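Long-range contacts in flavoredoxin (Methanosarcina acetivorans, PDB 3BNK), which binds flavin mononucleotide and probably serves in electron transfer: residues T19-N24 / M32-V37; S68-Y73 / A107-E112. All blocks are in the same frame, centred on the assembly; numbering follows the deposited sequence.

Contact 1: T19-N24 / M32-V37; sequences TLLGAN and MALGWV. With FMN (flavin mononucleotide), chain D.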
ATOM      1  N   THR B  19      -5.129  -3.728  -7.880  1.00 16.17           N
ATOM      2  CA  THR B  19      -4.300  -4.664  -8.578  1.00 16.88           C
ATOM      3  C   THR B  19      -5.069  -5.958  -8.809  1.00 16.44           C
ATOM      4  O   THR B  19      -6.078  -6.221  -8.162  1.00 16.68           O
ATOM      5  CB  THR B  19      -2.931  -4.911  -7.834  1.00 16.61           C
ATOM      6  OG1 THR B  19      -2.007  -5.475  -8.747  1.00 21.60           O
ATOM      7  CG2 THR B  19      -3.055  -5.888  -6.738  1.00 15.22           C
ATOM      8  N   LEU B  20      -4.588  -6.748  -9.755  1.00 16.43           N
ATOM      9  CA  LEU B  20      -5.097  -8.084  -9.945  1.00 16.46           C
ATOM     10  C   LEU B  20      -3.998  -9.076  -9.540  1.00 16.72           C
ATOM     11  O   LEU B  20      -2.864  -9.014 -10.019  1.00 15.87           O
ATOM     12  CB  LEU B  20      -5.555  -8.271 -11.392  1.00 16.59           C
ATOM     13  CG  LEU B  20      -7.039  -8.224 -11.787  1.00 18.13           C
ATOM     14  CD1 LEU B  20      -8.022  -7.994 -10.638  1.00 16.49           C
ATOM     15  CD2 LEU B  20      -7.298  -7.279 -12.988  1.00 16.22           C
ATOM     16  N   LEU B  21      -4.342  -9.966  -8.620  1.00 16.62           N
ATOM     17  CA  LEU B  21      -3.394 -10.939  -8.128  1.00 16.96           C
ATOM     18  C   LEU B  21      -3.600 -12.251  -8.883  1.00 16.74           C
ATOM     19  O   LEU B  21      -4.695 -12.827  -8.849  1.00 16.44           O
ATOM     20  CB  LEU B  21      -3.583 -11.141  -6.616  1.00 16.93           C
ATOM     21  CG  LEU B  21      -2.682 -12.115  -5.840  1.00 17.08           C
ATOM     22  CD1 LEU B  21      -2.812 -13.517  -6.340  1.00 19.96           C
ATOM     23  CD2 LEU B  21      -1.211 -11.713  -5.890  1.00 17.26           C
ATOM     24  N   GLY B  22      -2.547 -12.708  -9.555  1.00 16.69           N
ATOM     25  CA  GLY B  22      -2.605 -13.927 -10.357  1.00 17.17           C
ATOM     26  C   GLY B  22      -1.901 -15.102  -9.687  1.00 17.78           C
ATOM     27  O   GLY B  22      -0.812 -14.958  -9.138  1.00 17.25           O
ATOM     28  N   ALA B  23      -2.549 -16.261  -9.719  1.00 18.24           N
ATOM     29  CA  ALA B  23      -1.932 -17.495  -9.270  1.00 19.51           C
ATOM     30  C   ALA B  23      -2.497 -18.690 -10.022  1.00 20.20           C
ATOM     31  O   ALA B  23      -3.670 -18.698 -10.433  1.00 20.31           O
ATOM     32  CB  ALA B  23      -2.097 -17.666  -7.762  1.00 19.25           C
ATOM     33  N   ASN B  24      -1.643 -19.679 -10.253  1.00 21.04           N
ATOM     34  CA  ASN B  24      -2.116 -20.979 -10.695  1.00 22.14           C
ATOM     35  C   ASN B  24      -2.662 -21.722  -9.496  1.00 22.64           C
ATOM     36  O   ASN B  24      -2.027 -21.751  -8.441  1.00 22.39           O
ATOM     37  CB  ASN B  24      -1.003 -21.799 -11.351  1.00 22.02           C
ATOM     38  CG  ASN B  24      -0.838 -21.490 -12.832  1.00 22.65           C
ATOM     39  OD1 ASN B  24      -1.391 -20.516 -13.353  1.00 22.16           O
ATOM     40  ND2 ASN B  24      -0.082 -22.330 -13.518  1.00 22.90           N
ATOM     41  N   MET B  32      -7.680 -12.579  -8.601  1.00 16.53           N
ATOM     42  CA  MET B  32      -8.546 -11.894  -7.657  1.00 16.49           C
ATOM     43  C   MET B  32      -8.134 -10.429  -7.542  1.00 16.08           C
ATOM     44  O   MET B  32      -6.955 -10.100  -7.690  1.00 15.32           O
ATOM     45  CB  MET B  32      -8.512 -12.570  -6.278  1.00 16.44           C
ATOM     46  CG  MET B  32      -7.139 -12.617  -5.622  1.00 16.33           C
ATOM     47  SD  MET B  32      -7.222 -12.960  -3.861  1.00 17.76           S
ATOM     48  CE  MET B  32      -7.298 -11.323  -3.148  1.00 13.09           C
ATOM     49  N   ALA B  33      -9.110  -9.558  -7.265  1.00 15.90           N
ATOM     50  CA  ALA B  33      -8.839  -8.139  -7.019  1.00 15.40           C
ATOM     51  C   ALA B  33      -8.126  -7.957  -5.680  1.00 15.15           C
ATOM     52  O   ALA B  33      -8.478  -8.615  -4.680  1.00 15.29           O
ATOM     53  CB  ALA B  33     -10.128  -7.324  -7.094  1.00 15.34           C
ATOM     54  N   LEU B  34      -7.084  -7.122  -5.675  1.00 14.62           N
ATOM     55  CA  LEU B  34      -6.196  -6.983  -4.507  1.00 14.61           C
ATOM     56  C   LEU B  34      -5.792  -5.533  -4.249  1.00 14.63           C
ATOM     57  O   LEU B  34      -5.235  -4.877  -5.111  1.00 14.79           O
ATOM     58  CB  LEU B  34      -4.934  -7.868  -4.652  1.00 14.77           C
ATOM     59  CG  LEU B  34      -3.810  -7.681  -3.615  1.00 14.23           C
ATOM     60  CD1 LEU B  34      -4.062  -8.531  -2.393  1.00 11.05           C
ATOM     61  CD2 LEU B  34      -2.422  -8.016  -4.201  1.00 13.31           C
ATOM     62  N   GLY B  35      -6.066  -5.055  -3.041  1.00 15.55           N
ATOM     63  CA  GLY B  35      -5.714  -3.695  -2.625  1.00 15.46           C
ATOM     64  C   GLY B  35      -4.654  -3.725  -1.545  1.00 15.50           C
ATOM     65  O   GLY B  35      -3.961  -2.728  -1.321  1.00 15.56           O
ATOM     66  N   TRP B  36      -4.519  -4.872  -0.870  1.00 15.19           N
ATOM     67  CA  TRP B  36      -3.517  -5.044   0.188  1.00 14.63           C
ATOM     68  C   TRP B  36      -2.181  -5.498  -0.412  1.00 14.97           C
ATOM     69  O   TRP B  36      -1.806  -6.677  -0.293  1.00 14.47           O
ATOM     70  CB  TRP B  36      -3.997  -6.045   1.261  1.00 14.62           C
ATOM     71  CG  TRP B  36      -5.261  -5.622   2.030  1.00 13.98           C
ATOM     72  CD1 TRP B  36      -6.142  -4.623   1.694  1.00 13.39           C
ATOM     73  CD2 TRP B  36      -5.785  -6.229   3.219  1.00 14.65           C
ATOM     74  NE1 TRP B  36      -7.167  -4.563   2.600  1.00 13.43           N
ATOM     75  CE2 TRP B  36      -6.983  -5.542   3.545  1.00 15.57           C
ATOM     76  CE3 TRP B  36      -5.374  -7.300   4.028  1.00 14.09           C
ATOM     77  CZ2 TRP B  36      -7.756  -5.869   4.669  1.00 14.84           C
ATOM     78  CZ3 TRP B  36      -6.149  -7.629   5.141  1.00 14.52           C
ATOM     79  CH2 TRP B  36      -7.330  -6.915   5.448  1.00 15.16           C
ATOM     80  N   VAL B  37      -1.495  -4.563  -1.072  1.00 14.66           N
ATOM     81  CA  VAL B  37      -0.171  -4.796  -1.659  1.00 15.64           C
ATOM     82  C   VAL B  37       0.732  -3.671  -1.229  1.00 15.24           C
ATOM     83  O   VAL B  37       0.343  -2.506  -1.294  1.00 15.58           O
ATOM     84  CB  VAL B  37      -0.073  -4.642  -3.198  1.00 16.40           C
ATOM     85  CG1 VAL B  37       0.869  -5.735  -3.805  1.00 15.67           C
ATOM     86  CG2 VAL B  37      -1.442  -4.443  -3.896  1.00 15.45           C
TER
HETATM   87  N1  FMN D1001      -9.446  -9.781  -0.784  1.00 15.94           N
HETATM   88  C2  FMN D1001      -8.289  -9.987  -0.059  1.00 15.86           C
HETATM   89  O2  FMN D1001      -8.169 -11.024   0.583  1.00 16.25           O
HETATM   90  N3  FMN D1001      -7.277  -9.042  -0.068  1.00 16.53           N
HETATM   91  C4  FMN D1001      -7.441  -7.884  -0.809  1.00 16.08           C
HETATM   92  O4  FMN D1001      -6.547  -7.046  -0.804  1.00 15.19           O
HETATM   93  C4A FMN D1001      -8.616  -7.673  -1.542  1.00 16.54           C
HETATM   94  N5  FMN D1001      -8.795  -6.510  -2.280  1.00 16.54           N
HETATM   95  C5A FMN D1001      -9.947  -6.308  -3.018  1.00 16.44           C
HETATM   96  C6  FMN D1001     -10.073  -5.135  -3.771  1.00 16.58           C
HETATM   97  C7  FMN D1001     -11.238  -4.908  -4.520  1.00 16.34           C
HETATM   98  C7M FMN D1001     -11.298  -3.693  -5.396  1.00 16.28           C
HETATM   99  C8  FMN D1001     -12.267  -5.862  -4.515  1.00 16.81           C
HETATM  100  C8M FMN D1001     -13.419  -5.769  -5.493  1.00 16.52           C
HETATM  101  C9  FMN D1001     -12.119  -7.040  -3.771  1.00 15.77           C
HETATM  102  C9A FMN D1001     -10.963  -7.278  -3.026  1.00 16.35           C
HETATM  103  N10 FMN D1001     -10.799  -8.452  -2.280  1.00 16.15           N
HETATM  104  C10 FMN D1001      -9.631  -8.638  -1.535  1.00 16.46           C
HETATM  105  C1' FMN D1001     -11.823  -9.554  -2.348  1.00 17.40           C
HETATM  106  C2' FMN D1001     -11.403 -10.706  -3.252  1.00 17.90           C
HETATM  107  O2' FMN D1001     -10.827 -10.210  -4.446  1.00 17.27           O
HETATM  108  C3' FMN D1001     -12.610 -11.557  -3.649  1.00 18.89           C
HETATM  109  O3' FMN D1001     -13.242 -12.163  -2.536  1.00 19.33           O
HETATM  110  C4' FMN D1001     -12.239 -12.587  -4.716  1.00 17.91           C
HETATM  111  O4' FMN D1001     -13.419 -13.138  -5.236  1.00 16.24           O
HETATM  112  C5' FMN D1001     -11.337 -13.716  -4.235  1.00 17.15           C
HETATM  113  O5' FMN D1001     -11.098 -14.491  -5.395  1.00 19.08           O
HETATM  114  P   FMN D1001     -10.674 -16.049  -5.333  1.00 19.49           P
HETATM  115  O1P FMN D1001     -11.615 -16.774  -4.416  1.00 19.66           O
HETATM  116  O2P FMN D1001      -9.289 -16.117  -4.761  1.00 17.70           O
HETATM  117  O3P FMN D1001     -10.662 -16.678  -6.699  1.00 18.73           O
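The carbonyl oxygen of Met32 is gripped twice by the neighbouring strand: Leu21 N reaches it at 2.8 Å with an almost straight N-H...O angle of 175°, and the CA-H of Leu20 adds a weaker contact, CA to Met32 O being 3.5 Å. Met32 N returns a bond to Leu21 O, and Thr19 and Leu34 exchange two more through their main chains. Leu20 and Ala33, between these pairs, form the non-hydrogen-bonded pair expected of antiparallel strands.

The side chains divide accordingly. Thr19, Leu21, Met32 and Leu34 share one face of the sheet, where Thr19 and Leu34 lie side by side and the methyl CG2 of Thr19 meets CD2 of Leu34 at a tight 3.4 Å. Leu34 CG lies anti to the backbone N (chi1 171°), and from there CD2 runs alongside the threonine. Leu20 CD1 and Ala33 CB touch on the other face.

Flavin mononucleotide is bound by the main chain of Ala33, Gly35 and Trp36. Ala33 O accepts a bond from the ribityl O2' at 2.8 Å. Flavin O4 is held by two amides, Gly35 N at 3.0 Å and Trp36 N at 3.0 Å, which would favour negative charge at that end of the ring. Met32, bent at chi3 (-91°), brings CE to 3.5 Å from flavin C2, while flavin C4 sits 4.2 Å above the plane of the Trp36 ring, offset toward its rim. Trp36 centres an inverse gamma turn. This hairpin of strands 16-25 and 28-41, with its backbone serving the flavin, is consistent with the FMN-binding split barrel of flavin reductase-like proteins.

Contact 2: S68-Y73 / A107-E112; sequences SVNFPY and APMIKE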
ATOM      1  N   SER B  68       1.589 -13.176  -9.270  1.00 16.88           N
ATOM      2  CA  SER B  68       1.809 -11.921  -9.968  1.00 16.98           C
ATOM      3  C   SER B  68       0.939 -10.811  -9.407  1.00 17.00           C
ATOM      4  O   SER B  68      -0.129 -11.056  -8.847  1.00 17.49           O
ATOM      5  CB  SER B  68       1.568 -12.073 -11.477  1.00 16.51           C
ATOM      6  OG  SER B  68       0.232 -12.465 -11.735  1.00 16.52           O
ATOM      7  N   VAL B  69       1.425  -9.589  -9.572  1.00 16.42           N
ATOM      8  CA  VAL B  69       0.702  -8.387  -9.223  1.00 16.41           C
ATOM      9  C   VAL B  69       0.564  -7.600 -10.523  1.00 16.10           C
ATOM     10  O   VAL B  69       1.567  -7.245 -11.140  1.00 15.63           O
ATOM     11  CB  VAL B  69       1.454  -7.574  -8.148  1.00 15.76           C
ATOM     12  CG1 VAL B  69       0.657  -6.345  -7.751  1.00 17.41           C
ATOM     13  CG2 VAL B  69       1.723  -8.426  -6.919  1.00 15.25           C
ATOM     14  N   ASN B  70      -0.687  -7.352 -10.915  1.00 16.08           N
ATOM     15  CA  ASN B  70      -1.050  -6.849 -12.246  1.00 16.34           C
ATOM     16  C   ASN B  70      -1.831  -5.545 -12.109  1.00 16.08           C
ATOM     17  O   ASN B  70      -2.764  -5.465 -11.310  1.00 16.72           O
ATOM     18  CB  ASN B  70      -1.915  -7.876 -13.007  1.00 16.03           C
ATOM     19  CG  ASN B  70      -1.199  -9.191 -13.276  1.00 16.80           C
ATOM     20  OD1 ASN B  70      -0.391  -9.304 -14.200  1.00 15.72           O
ATOM     21  ND2 ASN B  70      -1.512 -10.203 -12.474  1.00 18.58           N
ATOM     22  N   PHE B  71      -1.445  -4.524 -12.872  1.00 15.95           N
ATOM     23  CA  PHE B  71      -2.064  -3.192 -12.739  1.00 16.25           C
ATOM     24  C   PHE B  71      -3.016  -2.900 -13.885  1.00 16.14           C
ATOM     25  O   PHE B  71      -2.570  -2.600 -14.974  1.00 16.05           O
ATOM     26  CB  PHE B  71      -0.997  -2.079 -12.654  1.00 16.04           C
ATOM     27  CG  PHE B  71      -0.245  -2.060 -11.358  1.00 16.02           C
ATOM     28  CD1 PHE B  71       0.822  -2.940 -11.142  1.00 15.33           C
ATOM     29  CD2 PHE B  71      -0.597  -1.166 -10.350  1.00 14.88           C
ATOM     30  CE1 PHE B  71       1.527  -2.938  -9.953  1.00 15.74           C
ATOM     31  CE2 PHE B  71       0.095  -1.147  -9.146  1.00 15.60           C
ATOM     32  CZ  PHE B  71       1.161  -2.042  -8.937  1.00 16.51           C
ATOM     33  N   PRO B  72      -4.340  -2.976 -13.642  1.00 16.82           N
ATOM     34  CA  PRO B  72      -5.255  -2.575 -14.710  1.00 16.69           C
ATOM     35  C   PRO B  72      -5.295  -1.049 -14.898  1.00 17.13           C
ATOM     36  O   PRO B  72      -4.986  -0.298 -13.967  1.00 17.32           O
ATOM     37  CB  PRO B  72      -6.602  -3.111 -14.219  1.00 16.45           C
ATOM     38  CG  PRO B  72      -6.495  -3.026 -12.708  1.00 16.59           C
ATOM     39  CD  PRO B  72      -5.060  -3.399 -12.420  1.00 16.40           C
ATOM     40  N   TYR B  73      -5.647  -0.594 -16.097  1.00 18.13           N
ATOM     41  CA  TYR B  73      -5.987   0.812 -16.302  1.00 19.09           C
ATOM     42  C   TYR B  73      -7.478   1.046 -15.989  1.00 18.84           C
ATOM     43  O   TYR B  73      -8.240   0.092 -15.834  1.00 18.92           O
ATOM     44  CB  TYR B  73      -5.593   1.299 -17.712  1.00 19.91           C
ATOM     45  CG  TYR B  73      -6.152   0.457 -18.833  1.00 21.17           C
ATOM     46  CD1 TYR B  73      -7.380   0.769 -19.422  1.00 22.38           C
ATOM     47  CD2 TYR B  73      -5.456  -0.647 -19.306  1.00 21.69           C
ATOM     48  CE1 TYR B  73      -7.901  -0.003 -20.442  1.00 23.06           C
ATOM     49  CE2 TYR B  73      -5.969  -1.432 -20.340  1.00 23.41           C
ATOM     50  CZ  TYR B  73      -7.191  -1.110 -20.897  1.00 22.96           C
ATOM     51  OH  TYR B  73      -7.697  -1.883 -21.918  1.00 22.82           O
ATOM     52  N   ALA B 107       3.293 -18.298 -12.469  1.00 18.72           N
ATOM     53  CA  ALA B 107       2.523 -17.130 -12.044  1.00 18.75           C
ATOM     54  C   ALA B 107       1.853 -16.458 -13.244  1.00 18.51           C
ATOM     55  O   ALA B 107       2.500 -15.775 -14.026  1.00 18.66           O
ATOM     56  CB  ALA B 107       3.388 -16.151 -11.270  1.00 18.45           C
ATOM     57  N   PRO B 108       0.534 -16.638 -13.373  1.00 18.93           N
ATOM     58  CA  PRO B 108      -0.156 -16.140 -14.553  1.00 18.84           C
ATOM     59  C   PRO B 108      -0.279 -14.612 -14.526  1.00 18.80           C
ATOM     60  O   PRO B 108      -0.668 -14.031 -13.512  1.00 18.34           O
ATOM     61  CB  PRO B 108      -1.525 -16.836 -14.478  1.00 19.08           C
ATOM     62  CG  PRO B 108      -1.756 -17.066 -13.024  1.00 18.21           C
ATOM     63  CD  PRO B 108      -0.385 -17.272 -12.409  1.00 18.59           C
ATOM     64  N   MET B 109       0.083 -13.979 -15.642  1.00 19.11           N
ATOM     65  CA  MET B 109       0.043 -12.518 -15.758  1.00 19.43           C
ATOM     66  C   MET B 109      -0.934 -12.084 -16.842  1.00 18.84           C
ATOM     67  O   MET B 109      -1.253 -12.856 -17.746  1.00 18.74           O
ATOM     68  CB  MET B 109       1.440 -11.955 -16.017  1.00 19.38           C
ATOM     69  CG  MET B 109       2.344 -12.039 -14.809  1.00 19.23           C
ATOM     70  SD  MET B 109       4.066 -11.643 -15.170  1.00 20.72           S
ATOM     71  CE  MET B 109       4.572 -13.100 -16.100  1.00 20.91           C
ATOM     72  N   ILE B 110      -1.413 -10.854 -16.732  1.00 19.04           N
ATOM     73  CA  ILE B 110      -2.488 -10.351 -17.600  1.00 19.23           C
ATOM     74  C   ILE B 110      -1.942  -9.421 -18.681  1.00 19.50           C
ATOM     75  O   ILE B 110      -1.391  -8.358 -18.381  1.00 19.71           O
ATOM     76  CB  ILE B 110      -3.580  -9.604 -16.798  1.00 18.99           C
ATOM     77  CG1 ILE B 110      -4.221 -10.527 -15.755  1.00 18.49           C
ATOM     78  CG2 ILE B 110      -4.666  -9.039 -17.753  1.00 17.62           C
ATOM     79  CD1 ILE B 110      -5.066  -9.801 -14.729  1.00 17.28           C
ATOM     80  N   LYS B 111      -2.118  -9.814 -19.936  1.00 20.14           N
ATOM     81  CA  LYS B 111      -1.541  -9.073 -21.060  1.00 21.20           C
ATOM     82  C   LYS B 111      -2.028  -7.626 -21.123  1.00 20.98           C
ATOM     83  O   LYS B 111      -1.261  -6.719 -21.441  1.00 21.00           O
ATOM     84  CB  LYS B 111      -1.832  -9.793 -22.385  1.00 21.39           C
ATOM     85  CG  LYS B 111      -0.940 -10.983 -22.622  1.00 24.36           C
ATOM     86  CD  LYS B 111      -1.404 -11.835 -23.795  1.00 27.62           C
ATOM     87  CE  LYS B 111      -0.455 -12.998 -24.044  1.00 28.16           C
ATOM     88  NZ  LYS B 111      -0.874 -13.789 -25.244  1.00 29.31           N
ATOM     89  N   GLU B 112      -3.305  -7.427 -20.801  1.00 20.97           N
ATOM     90  CA  GLU B 112      -3.954  -6.131 -20.945  1.00 21.32           C
ATOM     91  C   GLU B 112      -3.540  -5.124 -19.849  1.00 20.82           C
ATOM     92  O   GLU B 112      -3.603  -3.909 -20.058  1.00 20.80           O
ATOM     93  CB  GLU B 112      -5.473  -6.317 -21.034  1.00 21.56           C
ATOM     94  CG  GLU B 112      -5.917  -7.275 -22.190  1.00 23.78           C
ATOM     95  CD  GLU B 112      -6.263  -8.735 -21.766  1.00 24.47           C
ATOM     96  OE1 GLU B 112      -5.477  -9.401 -21.076  1.00 23.51           O
ATOM     97  OE2 GLU B 112      -7.332  -9.238 -22.169  1.00 27.71           O
TER
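Ser68-Tyr73 and Ala107-Glu112 run in nearly the same direction, 12° apart end to end, yet CA atoms of Asn70 and Ile110 are still 6.6 Å apart and no backbone-to-backbone hydrogen bond joins the segments. Side chains of the first segment bridge to the main chain of the second instead.

Asn70 OD1 accepts Ile110 N at 3.1 Å; the N-H points well at the oxygen, although the donor stands 61° out of the carbonyl plane. With CG beside its own backbone N (chi1 -63°), the amide reaches across, and its ND2 turns back to Ser68 OG at 3.0 Å. Asn116 ND2 at OD1 and Leu20 O at ND2 complete the bonds that fix the amide's rotation. Ser68 OG in turn donates to Pro108 O, above that carbonyl's plane; the modelled 2.5 Å is so short that the exact length is doubtful.

Topologically, strand 66-71 belongs to the large antiparallel sheet, flanked by 16-25 and 115-126, whereas 109-110 pairs with 99-100 in a separate two-stranded sheet packed beside it.

Carbon atoms also meet: Met109 CG lies a tight 3.4 Å from Ser68 CB, and Ile110 CD1 is 4.1 Å from Asn70 CB as the two side chains cross. Toward the partly exposed end, the Tyr73 ring meets Glu112 O edge-on and in plane, CE2 being 3.4 Å from that oxygen, while the Glu112 carboxylate is engaged by Glu98 N.

Both contacts are buried and their centres lie 9 Å apart, but contact 1 is nearer the middle of the chain, while contact 2 runs out to partly exposed residues. Strand 16-25 ties them together, pairing with 28-41 in contact 1 and, through its neighbour 66-71, meeting contact 2. At the junction Asn70 O probably takes two hydrogen bonds, from Leu20 N and from Thr19 OG1, each at 2.7 Å. The chemistry differs accordingly: within the sheet of contact 1, regular main-chain pairing does the joining and 32-37 meets the flavin, whereas contact 2 joins two sheets through polar side chains, the side chain of Pro108 lying about 11 Å from the bound FMN. Each also touches the second subunit.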